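Aspartate aminotransferase (Thermotoga maritima, PDB 1O4S) catalyses the pyridoxal-phosphate-dependent transfer of an amino group from L-aspartate to 2-oxoglutarate, giving oxaloacetate and L-glutamate, and works as a homodimer. Local coordinates at residues B[125-130]-B[148-153]; B[45-50]-B[351-356]; B[325-330]-B[367-372]. One frame throughout, in Å; residues are numbered along the deposited sequence.

Interaction 1: residues B[125-130]-B[148-153]; sequences GDEVIV and TVNVVE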
ATOM      1  N   GLY B 125      20.680   2.316   8.942  1.00 35.99           N
ATOM      2  CA  GLY B 125      21.434   1.805  10.072  1.00 36.36           C
ATOM      3  C   GLY B 125      20.794   1.934  11.466  1.00 36.01           C
ATOM      4  O   GLY B 125      21.299   1.313  12.410  1.00 37.60           O
ATOM      5  N   ASP B 126      19.739   2.745  11.617  1.00 34.67           N
ATOM      6  CA  ASP B 126      19.044   2.867  12.897  1.00 33.55           C
ATOM      7  C   ASP B 126      18.561   1.501  13.330  1.00 33.15           C
ATOM      8  O   ASP B 126      18.176   0.682  12.501  1.00 34.04           O
ATOM      9  CB  ASP B 126      17.849   3.812  12.821  1.00 33.60           C
ATOM     10  CG  ASP B 126      18.228   5.289  12.853  1.00 33.89           C
ATOM     11  OD1 ASP B 126      19.403   5.628  13.083  1.00 36.75           O
ATOM     12  OD2 ASP B 126      17.387   6.195  12.705  1.00 33.69           O
ATOM     13  N   GLU B 127      18.569   1.263  14.633  1.00 32.50           N
ATOM     14  CA  GLU B 127      18.210  -0.030  15.208  1.00 32.37           C
ATOM     15  C   GLU B 127      16.810  -0.044  15.861  1.00 31.64           C
ATOM     16  O   GLU B 127      16.388   0.911  16.529  1.00 30.71           O
ATOM     17  CB  GLU B 127      19.269  -0.446  16.233  1.00 33.05           C
ATOM     18  CG  GLU B 127      18.817  -1.512  17.228  1.00 35.99           C
ATOM     19  CD  GLU B 127      19.909  -1.864  18.222  1.00 39.33           C
ATOM     20  OE1 GLU B 127      19.772  -1.536  19.435  1.00 41.36           O
ATOM     21  OE2 GLU B 127      20.911  -2.451  17.767  1.00 42.31           O
ATOM     22  N   VAL B 128      16.098  -1.143  15.646  1.00 30.87           N
ATOM     23  CA  VAL B 128      14.844  -1.405  16.329  1.00 30.48           C
ATOM     24  C   VAL B 128      15.027  -2.676  17.138  1.00 29.70           C
ATOM     25  O   VAL B 128      15.446  -3.696  16.589  1.00 28.15           O
ATOM     26  CB  VAL B 128      13.647  -1.598  15.351  1.00 29.84           C
ATOM     27  CG1 VAL B 128      12.357  -1.806  16.118  1.00 30.33           C
ATOM     28  CG2 VAL B 128      13.501  -0.398  14.404  1.00 30.46           C
ATOM     29  N   ILE B 129      14.699  -2.603  18.431  1.00 29.36           N
ATOM     30  CA  ILE B 129      14.630  -3.796  19.268  1.00 29.50           C
ATOM     31  C   ILE B 129      13.282  -4.481  19.067  1.00 29.78           C
ATOM     32  O   ILE B 129      12.234  -3.831  19.156  1.00 30.01           O
ATOM     33  CB  ILE B 129      14.864  -3.415  20.743  1.00 29.45           C
ATOM     34  CG1 ILE B 129      16.344  -3.070  20.935  1.00 30.35           C
ATOM     35  CG2 ILE B 129      14.441  -4.557  21.697  1.00 28.59           C
ATOM     36  CD1 ILE B 129      16.625  -2.275  22.151  1.00 32.41           C
ATOM     37  N   VAL B 130      13.297  -5.783  18.769  1.00 29.88           N
ATOM     38  CA  VAL B 130      12.070  -6.581  18.719  1.00 30.14           C
ATOM     39  C   VAL B 130      12.204  -7.760  19.684  1.00 29.98           C
ATOM     40  O   VAL B 130      13.301  -8.093  20.113  1.00 30.21           O
ATOM     41  CB  VAL B 130      11.733  -7.072  17.291  1.00 30.33           C
ATOM     42  CG1 VAL B 130      11.836  -5.915  16.297  1.00 30.42           C
ATOM     43  CG2 VAL B 130      12.639  -8.191  16.876  1.00 31.43           C
ATOM     44  N   THR B 148      18.251  -1.716  11.130  1.00 34.71           N
ATOM     45  CA  THR B 148      18.755  -3.007  11.590  1.00 34.78           C
ATOM     46  C   THR B 148      17.943  -3.436  12.796  1.00 34.13           C
ATOM     47  O   THR B 148      17.195  -2.663  13.368  1.00 33.95           O
ATOM     48  CB  THR B 148      20.237  -2.952  11.936  1.00 35.06           C
ATOM     49  OG1 THR B 148      20.446  -2.000  12.986  1.00 37.64           O
ATOM     50  CG2 THR B 148      21.077  -2.437  10.739  1.00 35.89           C
ATOM     51  N   VAL B 149      18.070  -4.698  13.144  1.00 33.30           N
ATOM     52  CA  VAL B 149      17.226  -5.281  14.156  1.00 33.18           C
ATOM     53  C   VAL B 149      18.075  -5.917  15.251  1.00 32.25           C
ATOM     54  O   VAL B 149      19.065  -6.583  14.959  1.00 31.14           O
ATOM     55  CB  VAL B 149      16.284  -6.354  13.566  1.00 32.98           C
ATOM     56  CG1 VAL B 149      15.372  -6.883  14.656  1.00 34.73           C
ATOM     57  CG2 VAL B 149      15.421  -5.771  12.411  1.00 35.46           C
ATOM     58  N   ASN B 150      17.647  -5.713  16.497  1.00 31.89           N
ATOM     59  CA  ASN B 150      18.183  -6.423  17.643  1.00 32.64           C
ATOM     60  C   ASN B 150      17.022  -7.239  18.210  1.00 31.72           C
ATOM     61  O   ASN B 150      16.076  -6.681  18.747  1.00 31.22           O
ATOM     62  CB  ASN B 150      18.745  -5.428  18.678  1.00 32.81           C
ATOM     63  CG  ASN B 150      19.740  -6.060  19.641  1.00 36.11           C
ATOM     64  OD1 ASN B 150      19.745  -7.277  19.866  1.00 40.40           O
ATOM     65  ND2 ASN B 150      20.594  -5.215  20.240  1.00 39.64           N
ATOM     66  N   VAL B 151      17.096  -8.553  18.045  1.00 31.09           N
ATOM     67  CA  VAL B 151      16.054  -9.470  18.499  1.00 31.07           C
ATOM     68  C   VAL B 151      16.364  -9.884  19.921  1.00 30.70           C
ATOM     69  O   VAL B 151      17.441 -10.415  20.202  1.00 30.20           O
ATOM     70  CB  VAL B 151      15.991 -10.735  17.627  1.00 30.92           C
ATOM     71  CG1 VAL B 151      14.863 -11.647  18.090  1.00 31.36           C
ATOM     72  CG2 VAL B 151      15.858 -10.376  16.150  1.00 31.93           C
ATOM     73  N   VAL B 152      15.427  -9.612  20.817  1.00 30.65           N
ATOM     74  CA  VAL B 152      15.580  -9.932  22.218  1.00 30.45           C
ATOM     75  C   VAL B 152      14.657 -11.109  22.438  1.00 30.76           C
ATOM     76  O   VAL B 152      13.433 -10.960  22.378  1.00 29.76           O
ATOM     77  CB  VAL B 152      15.202  -8.738  23.135  1.00 30.28           C
ATOM     78  CG1 VAL B 152      15.192  -9.158  24.596  1.00 29.78           C
ATOM     79  CG2 VAL B 152      16.164  -7.583  22.907  1.00 30.63           C
ATOM     80  N   GLU B 153      15.256 -12.277  22.675  1.00 30.55           N
ATOM     81  CA  GLU B 153      14.517 -13.496  22.903  1.00 31.60           C
ATOM     82  C   GLU B 153      13.860 -13.541  24.296  1.00 31.53           C
ATOM     83  O   GLU B 153      14.463 -13.150  25.299  1.00 31.80           O
ATOM     84  CB  GLU B 153      15.440 -14.692  22.735  1.00 31.94           C
ATOM     85  CG  GLU B 153      14.718 -16.034  22.683  1.00 33.44           C
ATOM     86  CD  GLU B 153      15.676 -17.212  22.602  1.00 35.28           C
ATOM     87  OE1 GLU B 153      15.185 -18.363  22.439  1.00 37.28           O
ATOM     88  OE2 GLU B 153      16.911 -16.998  22.716  1.00 35.42           O
TER
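Glu127 to Val130 pair in parallel with Thr148 to Val151 as the two strands of a beta-alpha-beta unit whose crossover includes helix 138-144; strand 148-153 is an outermost strand of the seven-stranded sheet within this chain. The backbone ladder alternates direction. Thr148 N donates to Asp126 O at 2.8 Å, Val128 N and O pair with Thr148 O and Asn150 N, Val130 N returns to Asn150 O, and Val152 N ends the series on Val130 O at 2.7 Å, nearly straight (167°). CA-H groups add to this, as where Glu127 CA lies 3.4 Å from Thr148 O.

Side chains sort onto two faces. On one, the extended Glu127 chain carries its carboxylate past Asn150: CG of Glu127 stands anti to its own N, CD comes to 3.8 Å from Asn150 CB, and the carboxylate and amide planes are turned 72° apart. This is contact without a hydrogen bond; Glu127 OE1 is instead bonded to Thr175 OG1 on the neighbouring strand 175-180. Further along, Ile129 CG1 lies alongside Asn150 CB, while its other branch, CG2, meets Val152 CG2 at 3.7 Å. Leu170 of helix 164-170 packs on Asn150 and Val152 here.

The opposite face is made of valines. With CG1 of Val130 anti to the carbonyl carbon (chi1 -48°), CG2 falls between backbone N and carbonyl carbon, and that methyl touches both Val149 CG1, at 3.8 Å, and Val151 CG2, at 4.0 Å. Ile142 of helix 138-144 covers Val128, Val130 and Val149. The chemistry thus divides the work: five backbone bonds fix the register, and branched aliphatic groups provide surfaces on which helices from both sides of the sheet can rest.

Interaction 2: residues B[45-50]-B[351-356]; sequences NLTAGE and ALVPGS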
ATOM      1  N   ASN B  45      -6.884 -27.094   9.032  1.00 33.52           N
ATOM      2  CA  ASN B  45      -5.843 -26.099   8.867  1.00 33.84           C
ATOM      3  C   ASN B  45      -5.920 -25.126  10.014  1.00 32.82           C
ATOM      4  O   ASN B  45      -6.778 -24.266  10.036  1.00 32.25           O
ATOM      5  CB  ASN B  45      -5.998 -25.348   7.528  1.00 34.18           C
ATOM      6  CG  ASN B  45      -4.744 -24.517   7.168  1.00 36.73           C
ATOM      7  OD1 ASN B  45      -4.210 -23.795   8.008  1.00 35.93           O
ATOM      8  ND2 ASN B  45      -4.256 -24.665   5.927  1.00 37.18           N
ATOM      9  N   LEU B  46      -4.995 -25.265  10.945  1.00 31.87           N
ATOM     10  CA  LEU B  46      -4.913 -24.412  12.110  1.00 31.83           C
ATOM     11  C   LEU B  46      -3.763 -23.409  12.030  1.00 31.55           C
ATOM     12  O   LEU B  46      -3.132 -23.094  13.049  1.00 30.43           O
ATOM     13  CB  LEU B  46      -4.757 -25.299  13.334  1.00 32.16           C
ATOM     14  CG  LEU B  46      -5.860 -26.345  13.381  1.00 32.49           C
ATOM     15  CD1 LEU B  46      -5.662 -27.211  14.593  1.00 32.86           C
ATOM     16  CD2 LEU B  46      -7.253 -25.681  13.348  1.00 32.95           C
ATOM     17  N   THR B  47      -3.515 -22.888  10.832  1.00 31.81           N
ATOM     18  CA  THR B  47      -2.469 -21.875  10.625  1.00 32.71           C
ATOM     19  C   THR B  47      -2.981 -20.457  10.426  1.00 33.52           C
ATOM     20  O   THR B  47      -2.173 -19.544  10.325  1.00 33.84           O
ATOM     21  CB  THR B  47      -1.590 -22.207   9.392  1.00 33.45           C
ATOM     22  OG1 THR B  47      -2.367 -22.177   8.180  1.00 31.32           O
ATOM     23  CG2 THR B  47      -0.996 -23.629   9.487  1.00 32.87           C
ATOM     24  N   ALA B  48      -4.302 -20.262  10.360  1.00 33.69           N
ATOM     25  CA  ALA B  48      -4.847 -18.967   9.972  1.00 34.26           C
ATOM     26  C   ALA B  48      -4.371 -17.824  10.851  1.00 33.71           C
ATOM     27  O   ALA B  48      -4.271 -17.958  12.068  1.00 33.24           O
ATOM     28  CB  ALA B  48      -6.389 -19.001   9.914  1.00 34.84           C
ATOM     29  N   GLY B  49      -4.059 -16.711  10.198  1.00 33.59           N
ATOM     30  CA  GLY B  49      -3.852 -15.443  10.859  1.00 33.55           C
ATOM     31  C   GLY B  49      -5.038 -14.492  10.812  1.00 34.05           C
ATOM     32  O   GLY B  49      -4.846 -13.276  11.002  1.00 35.50           O
ATOM     33  N   GLU B  50      -6.251 -15.010  10.548  1.00 33.66           N
ATOM     34  CA  GLU B  50      -7.462 -14.177  10.471  1.00 33.23           C
ATOM     35  C   GLU B  50      -8.665 -14.880  11.073  1.00 32.27           C
ATOM     36  O   GLU B  50      -8.784 -16.088  10.928  1.00 31.05           O
ATOM     37  CB  GLU B  50      -7.809 -13.788   9.006  1.00 34.09           C
ATOM     38  CG  GLU B  50      -8.262 -14.945   8.123  1.00 34.18           C
ATOM     39  CD  GLU B  50      -8.227 -14.641   6.639  1.00 34.59           C
ATOM     40  OE1 GLU B  50      -8.423 -13.460   6.261  1.00 31.94           O
ATOM     41  OE2 GLU B  50      -8.028 -15.610   5.853  1.00 34.66           O
ATOM     42  N   ALA B 351      -2.583 -28.939   9.905  1.00 30.38           N
ATOM     43  CA  ALA B 351      -1.618 -27.897   9.601  1.00 30.08           C
ATOM     44  C   ALA B 351      -1.365 -26.917  10.765  1.00 30.12           C
ATOM     45  O   ALA B 351      -2.261 -26.205  11.216  1.00 29.43           O
ATOM     46  CB  ALA B 351      -2.035 -27.153   8.355  1.00 29.51           C
ATOM     47  N   LEU B 352      -0.109 -26.902  11.230  1.00 30.64           N
ATOM     48  CA  LEU B 352       0.396 -25.919  12.189  1.00 30.65           C
ATOM     49  C   LEU B 352       1.588 -25.150  11.596  1.00 31.11           C
ATOM     50  O   LEU B 352       2.124 -25.497  10.545  1.00 31.31           O
ATOM     51  CB  LEU B 352       0.789 -26.589  13.503  1.00 30.41           C
ATOM     52  CG  LEU B 352      -0.236 -27.525  14.165  1.00 30.06           C
ATOM     53  CD1 LEU B 352       0.365 -28.358  15.284  1.00 29.06           C
ATOM     54  CD2 LEU B 352      -1.394 -26.756  14.689  1.00 30.67           C
ATOM     55  N   VAL B 353       1.976 -24.084  12.274  1.00 31.17           N
ATOM     56  CA  VAL B 353       3.056 -23.244  11.811  1.00 31.39           C
ATOM     57  C   VAL B 353       4.305 -23.505  12.674  1.00 31.41           C
ATOM     58  O   VAL B 353       4.247 -23.368  13.871  1.00 30.70           O
ATOM     59  CB  VAL B 353       2.689 -21.771  11.911  1.00 31.93           C
ATOM     60  CG1 VAL B 353       3.787 -20.925  11.293  1.00 32.50           C
ATOM     61  CG2 VAL B 353       1.331 -21.501  11.221  1.00 31.91           C
ATOM     62  N   PRO B 354       5.431 -23.863  12.061  1.00 31.49           N
ATOM     63  CA  PRO B 354       6.683 -24.035  12.817  1.00 31.48           C
ATOM     64  C   PRO B 354       7.068 -22.769  13.601  1.00 30.72           C
ATOM     65  O   PRO B 354       7.072 -21.689  13.025  1.00 29.75           O
ATOM     66  CB  PRO B 354       7.701 -24.342  11.728  1.00 31.87           C
ATOM     67  CG  PRO B 354       6.870 -24.900  10.617  1.00 32.86           C
ATOM     68  CD  PRO B 354       5.604 -24.123  10.620  1.00 31.25           C
ATOM     69  N   GLY B 355       7.373 -22.917  14.895  1.00 30.21           N
ATOM     70  CA  GLY B 355       7.906 -21.834  15.718  1.00 30.04           C
ATOM     71  C   GLY B 355       9.159 -21.146  15.163  1.00 30.00           C
ATOM     72  O   GLY B 355       9.395 -19.958  15.429  1.00 28.58           O
ATOM     73  N   SER B 356       9.949 -21.899  14.399  1.00 30.29           N
ATOM     74  CA  SER B 356      11.069 -21.363  13.598  1.00 31.69           C
ATOM     75  C   SER B 356      10.702 -20.118  12.785  1.00 31.83           C
ATOM     76  O   SER B 356      11.514 -19.215  12.612  1.00 31.75           O
ATOM     77  CB  SER B 356      11.549 -22.400  12.575  1.00 31.43           C
ATOM     78  OG  SER B 356      12.168 -23.470  13.185  1.00 34.14           O
TER
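Asn45 meets Ala351 in a single parallel bridge, their CA atoms 4.6 Å apart, and the flat amide of Asn45 lies against the methyl of Ala351, with CG 4.0 Å from Ala351 CB. The same amide also folds its own chain. With CG anti to the backbone N (chi1 -167°), OD1 of Asn45 reaches forward to accept Thr47 N at 3.0 Å, in the carbonyl plane, which makes an Asx turn and sets the rotation of the amide. Thr47 OG1 also approaches this oxygen, in a bond so short that its length is doubtful.

Leu46 follows with the hydrogen bond that joins the segments: its N reaches Ala351 O at 2.9 Å, bent to 136° at the hydrogen although it lies in the plane of that carbonyl. Its CB rests 3.9 Å from Leu352 CD2, the end of a side chain whose CB starts out away from this segment. Leu366 of strand 363-367 touches both leucines.

Thr47 has the largest share of the contact on the 45-50 side. While OG1 is turned to Asn45, CG2 projects to the other segment, 3.4 Å from Ala351 O and 3.8 Å from Ala351 CB. One methyl of Val353, CG2, comes up to Thr47 CB at 3.5 Å. Beyond this point the chain turns off toward Gly49, and Glu50 bonds through OE1 to Tyr74 N of the second subunit.

Val353 also packs on Arg365, a probable L-aspartate ligand, and Thr47 O accepts a weak bond from its NH2. A short edge strand that ends in an Asx turn here leads into a loop that by similarity binds L-aspartate through Gly49, as in other aminotransferases of this family.

Interaction 3: residues B[325-330]-B[367-372]; sequences GAFYLF and SFATSI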
ATOM      1  N   GLY B 325      -4.745 -13.482  25.062  1.00 32.24           N
ATOM      2  CA  GLY B 325      -5.279 -12.711  23.955  1.00 32.40           C
ATOM      3  C   GLY B 325      -4.871 -13.261  22.596  1.00 32.29           C
ATOM      4  O   GLY B 325      -4.115 -14.243  22.533  1.00 32.65           O
ATOM      5  N   ALA B 326      -5.373 -12.625  21.525  1.00 31.80           N
ATOM      6  CA  ALA B 326      -5.227 -13.078  20.140  1.00 30.92           C
ATOM      7  C   ALA B 326      -5.872 -14.465  19.997  1.00 30.82           C
ATOM      8  O   ALA B 326      -6.752 -14.795  20.781  1.00 30.81           O
ATOM      9  CB  ALA B 326      -3.747 -13.048  19.677  1.00 30.72           C
ATOM     10  N   PHE B 327      -5.516 -15.240  18.974  1.00 30.24           N
ATOM     11  CA  PHE B 327      -6.141 -16.540  18.784  1.00 29.84           C
ATOM     12  C   PHE B 327      -5.149 -17.608  18.414  1.00 29.85           C
ATOM     13  O   PHE B 327      -5.450 -18.536  17.648  1.00 29.13           O
ATOM     14  CB  PHE B 327      -7.324 -16.480  17.821  1.00 30.43           C
ATOM     15  CG  PHE B 327      -7.078 -15.706  16.552  1.00 31.66           C
ATOM     16  CD1 PHE B 327      -6.398 -16.276  15.482  1.00 32.37           C
ATOM     17  CD2 PHE B 327      -7.572 -14.415  16.413  1.00 32.19           C
ATOM     18  CE1 PHE B 327      -6.194 -15.551  14.308  1.00 33.34           C
ATOM     19  CE2 PHE B 327      -7.374 -13.707  15.248  1.00 32.51           C
ATOM     20  CZ  PHE B 327      -6.686 -14.269  14.203  1.00 31.91           C
ATOM     21  N   TYR B 328      -3.975 -17.488  19.042  1.00 29.86           N
ATOM     22  CA  TYR B 328      -2.862 -18.431  18.911  1.00 30.05           C
ATOM     23  C   TYR B 328      -2.485 -19.113  20.237  1.00 30.83           C
ATOM     24  O   TYR B 328      -2.668 -18.579  21.356  1.00 30.15           O
ATOM     25  CB  TYR B 328      -1.633 -17.726  18.357  1.00 29.78           C
ATOM     26  CG  TYR B 328      -1.970 -16.817  17.226  1.00 28.91           C
ATOM     27  CD1 TYR B 328      -2.308 -17.340  15.990  1.00 26.82           C
ATOM     28  CD2 TYR B 328      -2.040 -15.439  17.412  1.00 27.57           C
ATOM     29  CE1 TYR B 328      -2.662 -16.521  14.956  1.00 30.23           C
ATOM     30  CE2 TYR B 328      -2.384 -14.605  16.378  1.00 29.06           C
ATOM     31  CZ  TYR B 328      -2.705 -15.159  15.136  1.00 29.14           C
ATOM     32  OH  TYR B 328      -3.024 -14.366  14.044  1.00 31.83           O
ATOM     33  N   LEU B 329      -1.967 -20.321  20.081  1.00 31.14           N
ATOM     34  CA  LEU B 329      -1.403 -21.070  21.166  1.00 31.43           C
ATOM     35  C   LEU B 329      -0.036 -21.579  20.670  1.00 31.56           C
ATOM     36  O   LEU B 329       0.058 -22.244  19.631  1.00 31.10           O
ATOM     37  CB  LEU B 329      -2.352 -22.202  21.575  1.00 31.77           C
ATOM     38  CG  LEU B 329      -2.001 -22.802  22.933  1.00 32.39           C
ATOM     39  CD1 LEU B 329      -3.242 -23.191  23.726  1.00 34.50           C
ATOM     40  CD2 LEU B 329      -1.080 -23.989  22.765  1.00 32.54           C
ATOM     41  N   PHE B 330       1.021 -21.238  21.410  1.00 31.37           N
ATOM     42  CA  PHE B 330       2.387 -21.552  21.002  1.00 31.68           C
ATOM     43  C   PHE B 330       2.943 -22.667  21.910  1.00 31.73           C
ATOM     44  O   PHE B 330       3.412 -22.400  23.018  1.00 31.66           O
ATOM     45  CB  PHE B 330       3.219 -20.270  21.094  1.00 31.62           C
ATOM     46  CG  PHE B 330       4.443 -20.247  20.204  1.00 32.26           C
ATOM     47  CD1 PHE B 330       5.690 -19.990  20.737  1.00 32.38           C
ATOM     48  CD2 PHE B 330       4.330 -20.429  18.830  1.00 31.60           C
ATOM     49  CE1 PHE B 330       6.802 -19.954  19.925  1.00 32.72           C
ATOM     50  CE2 PHE B 330       5.419 -20.385  18.019  1.00 30.99           C
ATOM     51  CZ  PHE B 330       6.663 -20.147  18.556  1.00 31.90           C
ATOM     52  N   SER B 367      -3.642 -22.031  15.601  1.00 29.74           N
ATOM     53  CA  SER B 367      -4.670 -20.998  15.582  1.00 29.90           C
ATOM     54  C   SER B 367      -5.977 -21.636  15.917  1.00 29.40           C
ATOM     55  O   SER B 367      -6.278 -22.748  15.443  1.00 29.13           O
ATOM     56  CB  SER B 367      -4.797 -20.345  14.191  1.00 29.80           C
ATOM     57  OG  SER B 367      -3.554 -19.795  13.835  1.00 31.53           O
ATOM     58  N   PHE B 368      -6.765 -20.955  16.728  1.00 29.30           N
ATOM     59  CA  PHE B 368      -8.088 -21.473  17.018  1.00 30.29           C
ATOM     60  C   PHE B 368      -9.210 -20.590  16.421  1.00 30.67           C
ATOM     61  O   PHE B 368     -10.238 -20.294  17.063  1.00 30.26           O
ATOM     62  CB  PHE B 368      -8.262 -21.800  18.503  1.00 29.87           C
ATOM     63  CG  PHE B 368      -7.818 -20.732  19.444  1.00 29.63           C
ATOM     64  CD1 PHE B 368      -8.689 -19.718  19.831  1.00 29.02           C
ATOM     65  CD2 PHE B 368      -6.536 -20.773  20.001  1.00 30.01           C
ATOM     66  CE1 PHE B 368      -8.300 -18.772  20.749  1.00 28.21           C
ATOM     67  CE2 PHE B 368      -6.140 -19.825  20.903  1.00 29.70           C
ATOM     68  CZ  PHE B 368      -7.031 -18.817  21.281  1.00 29.22           C
ATOM     69  N   ALA B 369      -8.977 -20.177  15.175  1.00 31.18           N
ATOM     70  CA  ALA B 369     -10.008 -19.520  14.371  1.00 31.24           C
ATOM     71  C   ALA B 369     -10.721 -20.604  13.570  1.00 31.31           C
ATOM     72  O   ALA B 369     -10.814 -20.547  12.349  1.00 32.00           O
ATOM     73  CB  ALA B 369      -9.406 -18.419  13.472  1.00 31.18           C
ATOM     74  N   THR B 370     -11.185 -21.626  14.280  1.00 32.01           N
ATOM     75  CA  THR B 370     -12.092 -22.628  13.738  1.00 33.11           C
ATOM     76  C   THR B 370     -13.012 -23.164  14.829  1.00 31.89           C
ATOM     77  O   THR B 370     -12.827 -22.901  16.015  1.00 31.12           O
ATOM     78  CB  THR B 370     -11.350 -23.793  13.005  1.00 34.28           C
ATOM     79  OG1 THR B 370     -10.964 -24.812  13.924  1.00 38.06           O
ATOM     80  CG2 THR B 370     -10.011 -23.377  12.426  1.00 36.48           C
ATOM     81  N   SER B 371     -14.031 -23.896  14.404  1.00 31.06           N
ATOM     82  CA  SER B 371     -15.045 -24.377  15.317  1.00 31.02           C
ATOM     83  C   SER B 371     -14.476 -25.343  16.370  1.00 30.93           C
ATOM     84  O   SER B 371     -13.474 -26.028  16.133  1.00 29.31           O
ATOM     85  CB  SER B 371     -16.142 -25.055  14.526  1.00 30.50           C
ATOM     86  OG  SER B 371     -15.601 -26.128  13.803  1.00 31.32           O
ATOM     87  N   ILE B 372     -15.133 -25.383  17.533  1.00 31.10           N
ATOM     88  CA  ILE B 372     -14.788 -26.339  18.570  1.00 30.87           C
ATOM     89  C   ILE B 372     -14.822 -27.743  18.011  1.00 30.89           C
ATOM     90  O   ILE B 372     -13.980 -28.569  18.374  1.00 29.66           O
ATOM     91  CB  ILE B 372     -15.684 -26.165  19.825  1.00 31.17           C
ATOM     92  CG1 ILE B 372     -15.179 -24.954  20.603  1.00 31.61           C
ATOM     93  CG2 ILE B 372     -15.623 -27.408  20.738  1.00 30.79           C
ATOM     94  CD1 ILE B 372     -15.912 -24.681  21.864  1.00 36.22           C
TER
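Phe327 and Phe368 meet at the end of an antiparallel strand pair in the small mixed sheet, where strand 328-332 runs beside strand 363-367 and Tyr328 faces Ser367 as a non-hydrogen-bonded pair. The Phe368 ring lies over the backbone of Phe327. Its CG sits between its own N and carbonyl carbon (chi1 48°), a setting that folds the ring across the backbone of Phe327, so that CZ comes to 3.5 Å from Phe327 CA. Phe327 O stands over one ring face, 3.4 Å above the plane and displaced toward the rim, and the CB of Phe327 makes a CH-pi contact, 4.2 Å from the ring centroid and 23° off the normal. That same carbonyl oxygen accepts Phe368 N at 2.9 Å with a nearly straight bond (165°); Phe368 thus holds Phe327 by backbone and ring.

The ring of Phe327 turns elsewhere: CD1 meets Ala369 CB at 4.2 Å, and Phe302 of helix 296-315 packs against both phenylalanines. An alanine in place of Phe368 would keep the backbone bond but is likely to open a gap between the Phe327 backbone and helix 296-315, with the CH-pi contact lost.

Tyr328 presents its edge, not a face, to Ser367. Its hydroxyl is hydrogen-bonded to that of Tyr216, a residue of the cofactor pocket, and its side chain also touches Asn185 and Arg365, which by similarity bind L-aspartate. The contact therefore joins the packing on helix 296-315, through Phe327 and Phe368, to the cofactor and substrate pocket, through Tyr328. Ser367 OG is held by Ala48 O, and from that position it lies near the tyrosine ring plane, 3.5 Å from Tyr328 CD1.

Overall arrangement
Two sheets organise the three contacts. Interaction 1 belongs to the seven-stranded sheet, whereas interactions 2 and 3 both reach the four-stranded one, their centres about 10 Å apart and about 25 and 28 Å from the centre of interaction 1. Along the chain, interaction 1 is nested within the loop that interaction 2 closes and precedes interaction 3; the segments of interactions 2 and 3 alternate. Those two touch directly: Ser367 N meets Leu46 O in a backbone hydrogen bond, and Gly49 packs on the Tyr328 hydroxyl. The loop that by similarity binds L-aspartate is thus tied to the strand end beside Tyr328, while the larger sheet carries its own crossover unit across the chain's centre from interaction 3.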